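Local coordinates for NADB-Rossmann Superfamily protein (Streptococcus agalactiae, PDB 3LEC) that is of unknown function in detail but probably methylates N1 of adenine 22 in tRNA, and carries a zinc ion, at residues A[25-30]-A[34-39]; A[127-132]-A[155-160]. All coordinates share one frame; numbering follows the deposited sequence.

Interactions 1 and 2 follow one another along the chain and are both built on one seven-stranded mixed sheet, whose strand order 3-2-1-4-5-7-6 is that of a class I, Rossmann-like methyltransferase. Interaction 1 joins inner strand 23-28 to helix 34-41, whereas interaction 2 joins helix 129-138 to strand 155-163, last but one in the sheet and antiparallel to its neighbours. As is usual in this fold, the two helices probably pack on opposite faces. The contacts lie about 19 Å apart between centres and about 9 Å between nearest atoms, so they do not touch. Both are buried and lie away from the zinc site of D140 and H165; two sulfates, probably from the crystallisation liquor, border interaction 2.

Interaction 1 of 2, residues A[25-30]-A[34-39]; sequences LLDVGS and YLPIFL
D27 and S30 meet P36 where strand 23-28 leads through a tight turn to helix 34-41, the first beta-alpha step of a Rossmann-like fold, in the beta-alpha-beta unit that continues into strand 45-52. Strand and helix segments run nearly antiparallel, at 156°, with axes 9.2 Å apart at closest approach. A type II beta turn from D27 to S30, with positive phi at G29, ends the strand. In methyltransferases of this fold that turn commonly lines the cofactor pocket, although no cofactor is bound here.

The polar part lies within 25-30, on the side facing the helix. S30 OG donates to D27 OD2 over 2.7 Å, meeting the carboxylate from above its plane, 44° out of it. D27 CG stands anti to the backbone N (chi1 -163°), as does S30 OG, which brings the hydroxyl and the carboxylate together across the turn. The other oxygen, D27 OD1, is hydrogen-bonded to T95 OG1 on the adjacent strand 93-99, so both carboxylate ends are held and rotation is restrained.

Against this pair lies the ring of P36, in van der Waals contact. P36 CD is 3.3 Å from D27 OD2 and 3.5 Å from S30 OG; P36 CG lies within 3.9 Å of D27 CB. The D27 side chain lies roughly perpendicular to the proline. L35 packs at the flank of the same carboxylate, its CB 3.9 Å from D27 OD2, and also reaches V15 and A16 of helix 10-16.

The apolar part lies one helical turn further on, at L39. L39 also rests on A16 and C45. It meets L25 nearly at right angles, through a single methyl pair, L25 CD2 to L39 CD1 at 3.7 Å.

Interaction 2 of 2, residues A[127-132]-A[155-160]; sequences NREDDL and RYEILV. With SO4 (sulfate ion), chain D; SO4 (sulfate ion), chain C.
E129, in the first turn of helix 129-138, and E157 of strand 155-163 mark the nearest backbone approach, their CA atoms 7.9 Å apart; R128 occupies the N-cap. The two glutamate side chains are set roughly crosswise, with carboxylate planes 31° apart. E157 OE1 lies 3.4 Å from E129 CG, while E129 OE1 and E157 OE2 come within 3.9 Å. E129 is bent at chi2 (90°), which brings its carboxylate against that of E157. The like charges share K190, and R174 and R133 bind their other oxygens, which probably offsets the repulsion. One water links the segments, donating to E129 OE1 at 2.7 Å and accepting from E157 N. Two residues further along the strand, L159 CD1 meets L132 CD2 at 4.0 Å; the two leucines lie antiparallel, branch beside branch. At the margins, R155 N binds O3 of the chain D sulfate at 2.6 Å, and N127 ND2 donates a nearly straight hydrogen bond (172°) to O1 of a separate sulfate, chain C, at 3.3 Å. The contact lays helix 129-138 on the sheet, where strand 155-163 runs between strands 120-125 and 141-150 and L132 also packs on P125, while helix 185-204 supplies K190 and touches R155.

Interaction 1 of 2, residues A[25-30]-A[34-39]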
# COMPACT_ATOMS: atom_id res chain seq x y z
N LEU A 25 14.96 1.94 4.69
CA LEU A 25 13.51 1.86 4.59
C LEU A 25 12.84 2.46 5.81
O LEU A 25 13.31 2.23 6.92
CB LEU A 25 13.10 0.38 4.52
CG LEU A 25 11.63 -0.00 4.67
CD1 LEU A 25 10.87 0.37 3.43
CD2 LEU A 25 11.48 -1.49 4.95
N LEU A 26 11.77 3.21 5.60
CA LEU A 26 10.80 3.51 6.66
C LEU A 26 9.49 2.75 6.41
O LEU A 26 8.87 2.89 5.34
CB LEU A 26 10.55 5.01 6.77
CG LEU A 26 9.30 5.47 7.55
CD1 LEU A 26 9.43 5.34 9.09
CD2 LEU A 26 8.89 6.87 7.16
N ASP A 27 9.08 1.98 7.42
CA ASP A 27 7.79 1.27 7.41
C ASP A 27 6.85 2.02 8.32
O ASP A 27 7.01 2.00 9.54
CB ASP A 27 7.97 -0.17 7.92
CG ASP A 27 6.79 -1.09 7.56
OD1 ASP A 27 5.94 -0.70 6.73
OD2 ASP A 27 6.71 -2.22 8.12
N VAL A 28 5.88 2.71 7.72
CA VAL A 28 4.97 3.58 8.47
C VAL A 28 3.84 2.76 9.05
O VAL A 28 3.10 2.11 8.31
CB VAL A 28 4.38 4.65 7.57
CG1 VAL A 28 3.53 5.61 8.42
CG2 VAL A 28 5.47 5.39 6.86
N GLY A 29 3.70 2.81 10.38
CA GLY A 29 2.71 2.01 11.09
C GLY A 29 3.00 0.54 10.92
O GLY A 29 2.09 -0.28 10.68
N SER A 30 4.28 0.20 11.05
CA SER A 30 4.79 -1.14 10.85
C SER A 30 3.98 -2.17 11.61
O SER A 30 3.66 -1.98 12.79
CB SER A 30 6.25 -1.21 11.27
OG SER A 30 6.79 -2.43 10.80
N TYR A 34 7.47 -6.71 11.48
CA TYR A 34 7.78 -7.95 10.77
C TYR A 34 8.56 -7.74 9.48
O TYR A 34 9.60 -8.38 9.24
CB TYR A 34 6.52 -8.73 10.48
CG TYR A 34 5.78 -9.25 11.70
CD1 TYR A 34 6.46 -9.73 12.83
CD2 TYR A 34 4.40 -9.28 11.70
CE1 TYR A 34 5.73 -10.22 13.95
CE2 TYR A 34 3.68 -9.75 12.78
CZ TYR A 34 4.33 -10.23 13.90
OH TYR A 34 3.53 -10.71 14.92
N LEU A 35 8.03 -6.87 8.65
CA LEU A 35 8.63 -6.56 7.36
C LEU A 35 10.07 -6.01 7.51
O LEU A 35 10.99 -6.55 6.90
CB LEU A 35 7.70 -5.65 6.57
CG LEU A 35 8.28 -5.08 5.27
CD1 LEU A 35 8.59 -6.20 4.31
CD2 LEU A 35 7.33 -4.04 4.66
N PRO A 36 10.28 -4.97 8.35
CA PRO A 36 11.69 -4.60 8.55
C PRO A 36 12.58 -5.74 9.09
O PRO A 36 13.73 -5.89 8.64
CB PRO A 36 11.62 -3.43 9.57
CG PRO A 36 10.27 -2.91 9.49
CD PRO A 36 9.35 -4.02 9.00
N ILE A 37 12.07 -6.58 10.01
CA ILE A 37 12.88 -7.71 10.52
C ILE A 37 13.24 -8.69 9.40
O ILE A 37 14.36 -9.16 9.33
CB ILE A 37 12.19 -8.44 11.73
CG1 ILE A 37 12.22 -7.54 12.97
CG2 ILE A 37 12.87 -9.79 12.04
CD1 ILE A 37 11.16 -7.87 13.99
N PHE A 38 12.27 -9.01 8.56
CA PHE A 38 12.54 -9.92 7.46
C PHE A 38 13.67 -9.37 6.60
O PHE A 38 14.65 -10.08 6.31
CB PHE A 38 11.31 -10.11 6.57
CG PHE A 38 11.61 -10.94 5.36
CD1 PHE A 38 11.91 -12.30 5.50
CD2 PHE A 38 11.69 -10.35 4.10
CE1 PHE A 38 12.26 -13.08 4.38
CE2 PHE A 38 12.01 -11.12 2.96
CZ PHE A 38 12.30 -12.48 3.10
N LEU A 39 13.56 -8.10 6.24
CA LEU A 39 14.46 -7.50 5.26
C LEU A 39 15.85 -7.37 5.84
O LEU A 39 16.83 -7.59 5.12
CB LEU A 39 13.94 -6.13 4.82
CG LEU A 39 12.67 -6.22 3.96
CD1 LEU A 39 12.19 -4.82 3.63
CD2 LEU A 39 12.94 -7.07 2.67

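Interaction 2 of 2, residues A[127-132]-A[155-160]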
# COMPACT_ATOMS: atom_id res chain seq x y z
N ASN A 127 -8.34 -0.74 0.67
CA ASN A 127 -9.55 -0.32 -0.03
C ASN A 127 -9.34 1.07 -0.59
O ASN A 127 -8.25 1.64 -0.42
CB ASN A 127 -10.74 -0.30 0.96
CG ASN A 127 -10.44 0.54 2.18
OD1 ASN A 127 -10.07 1.70 2.07
ND2 ASN A 127 -10.59 -0.05 3.35
N ARG A 128 -10.35 1.62 -1.28
CA ARG A 128 -10.28 2.97 -1.86
C ARG A 128 -8.97 3.20 -2.60
O ARG A 128 -8.38 4.28 -2.51
CB ARG A 128 -10.47 4.06 -0.78
CG ARG A 128 -11.78 3.93 0.00
CD ARG A 128 -12.12 5.18 0.81
NE ARG A 128 -13.57 5.30 1.00
CZ ARG A 128 -14.23 4.90 2.08
NH1 ARG A 128 -13.58 4.37 3.11
NH2 ARG A 128 -15.55 5.05 2.13
N GLU A 129 -8.56 2.19 -3.35
CA GLU A 129 -7.32 2.22 -4.10
C GLU A 129 -7.36 3.34 -5.12
O GLU A 129 -6.35 3.96 -5.41
CB GLU A 129 -7.10 0.89 -4.82
CG GLU A 129 -6.99 -0.35 -3.89
CD GLU A 129 -8.33 -1.04 -3.58
OE1 GLU A 129 -8.29 -2.22 -3.18
OE2 GLU A 129 -9.40 -0.42 -3.69
N ASP A 130 -8.55 3.60 -5.66
CA ASP A 130 -8.71 4.64 -6.67
C ASP A 130 -8.40 6.04 -6.11
O ASP A 130 -7.81 6.86 -6.80
CB ASP A 130 -10.12 4.59 -7.29
CG ASP A 130 -11.24 4.83 -6.27
OD1 ASP A 130 -12.29 5.39 -6.69
OD2 ASP A 130 -11.10 4.47 -5.06
N ASP A 131 -8.80 6.29 -4.86
CA ASP A 131 -8.48 7.55 -4.20
C ASP A 131 -6.97 7.75 -4.01
O ASP A 131 -6.47 8.86 -4.11
CB ASP A 131 -9.19 7.65 -2.86
CG ASP A 131 -10.69 7.85 -3.00
OD1 ASP A 131 -11.13 8.39 -4.04
OD2 ASP A 131 -11.43 7.50 -2.06
N LEU A 132 -6.27 6.67 -3.72
CA LEU A 132 -4.81 6.72 -3.58
C LEU A 132 -4.18 6.97 -4.97
O LEU A 132 -3.30 7.81 -5.10
CB LEU A 132 -4.27 5.44 -2.95
CG LEU A 132 -2.75 5.29 -2.82
CD1 LEU A 132 -2.11 6.43 -2.03
CD2 LEU A 132 -2.38 3.94 -2.21
N ARG A 155 -8.61 -10.21 -1.26
CA ARG A 155 -7.61 -9.86 -2.25
C ARG A 155 -6.94 -8.61 -1.74
O ARG A 155 -7.60 -7.78 -1.15
CB ARG A 155 -8.22 -9.58 -3.63
CG ARG A 155 -8.67 -10.83 -4.39
CD ARG A 155 -10.18 -10.81 -4.52
NE ARG A 155 -10.73 -12.04 -5.07
CZ ARG A 155 -12.00 -12.41 -4.93
NH1 ARG A 155 -12.85 -11.64 -4.26
NH2 ARG A 155 -12.41 -13.55 -5.46
N TYR A 156 -5.64 -8.44 -2.01
CA TYR A 156 -4.95 -7.21 -1.64
C TYR A 156 -4.15 -6.70 -2.83
O TYR A 156 -3.46 -7.48 -3.49
CB TYR A 156 -3.96 -7.46 -0.48
CG TYR A 156 -4.61 -7.89 0.81
CD1 TYR A 156 -5.10 -6.94 1.72
CD2 TYR A 156 -4.71 -9.24 1.14
CE1 TYR A 156 -5.71 -7.33 2.92
CE2 TYR A 156 -5.33 -9.65 2.36
CZ TYR A 156 -5.80 -8.68 3.24
OH TYR A 156 -6.40 -9.05 4.42
N GLU A 157 -4.26 -5.39 -3.08
CA GLU A 157 -3.50 -4.71 -4.12
C GLU A 157 -2.24 -4.10 -3.55
O GLU A 157 -2.27 -3.56 -2.44
CB GLU A 157 -4.33 -3.61 -4.76
CG GLU A 157 -5.59 -4.14 -5.46
CD GLU A 157 -6.29 -3.13 -6.35
OE1 GLU A 157 -5.76 -2.03 -6.62
OE2 GLU A 157 -7.41 -3.45 -6.80
N ILE A 158 -1.15 -4.18 -4.30
CA ILE A 158 0.10 -3.50 -3.96
C ILE A 158 0.47 -2.54 -5.10
O ILE A 158 0.48 -2.95 -6.26
CB ILE A 158 1.25 -4.51 -3.72
CG1 ILE A 158 0.98 -5.34 -2.45
CG2 ILE A 158 2.65 -3.82 -3.71
CD1 ILE A 158 1.84 -6.63 -2.38
N LEU A 159 0.78 -1.29 -4.76
CA LEU A 159 1.25 -0.30 -5.73
C LEU A 159 2.70 0.06 -5.49
O LEU A 159 3.06 0.43 -4.39
CB LEU A 159 0.41 0.98 -5.62
CG LEU A 159 -1.10 0.96 -5.81
CD1 LEU A 159 -1.65 2.36 -5.82
CD2 LEU A 159 -1.46 0.25 -7.08
N VAL A 160 3.52 0.01 -6.54
CA VAL A 160 4.95 0.38 -6.44
C VAL A 160 5.09 1.71 -7.14
O VAL A 160 4.61 1.86 -8.27
CB VAL A 160 5.86 -0.66 -7.11
CG1 VAL A 160 7.34 -0.28 -6.90
CG2 VAL A 160 5.58 -2.04 -6.55
S SO4 D . -11.83 -8.55 -1.70
O1 SO4 D . -11.33 -8.30 -3.06
O2 SO4 D . -13.27 -8.82 -1.76
O3 SO4 D . -11.18 -9.72 -1.15
O4 SO4 D . -11.58 -7.38 -0.86
S SO4 C . -9.23 1.34 7.03
O1 SO4 C . -10.10 1.82 5.97
O2 SO4 C . -10.01 1.18 8.25
O3 SO4 C . -8.68 0.04 6.64
O4 SO4 C . -8.15 2.33 7.23
O HOH W 1 -6.60 -3.82 -1.79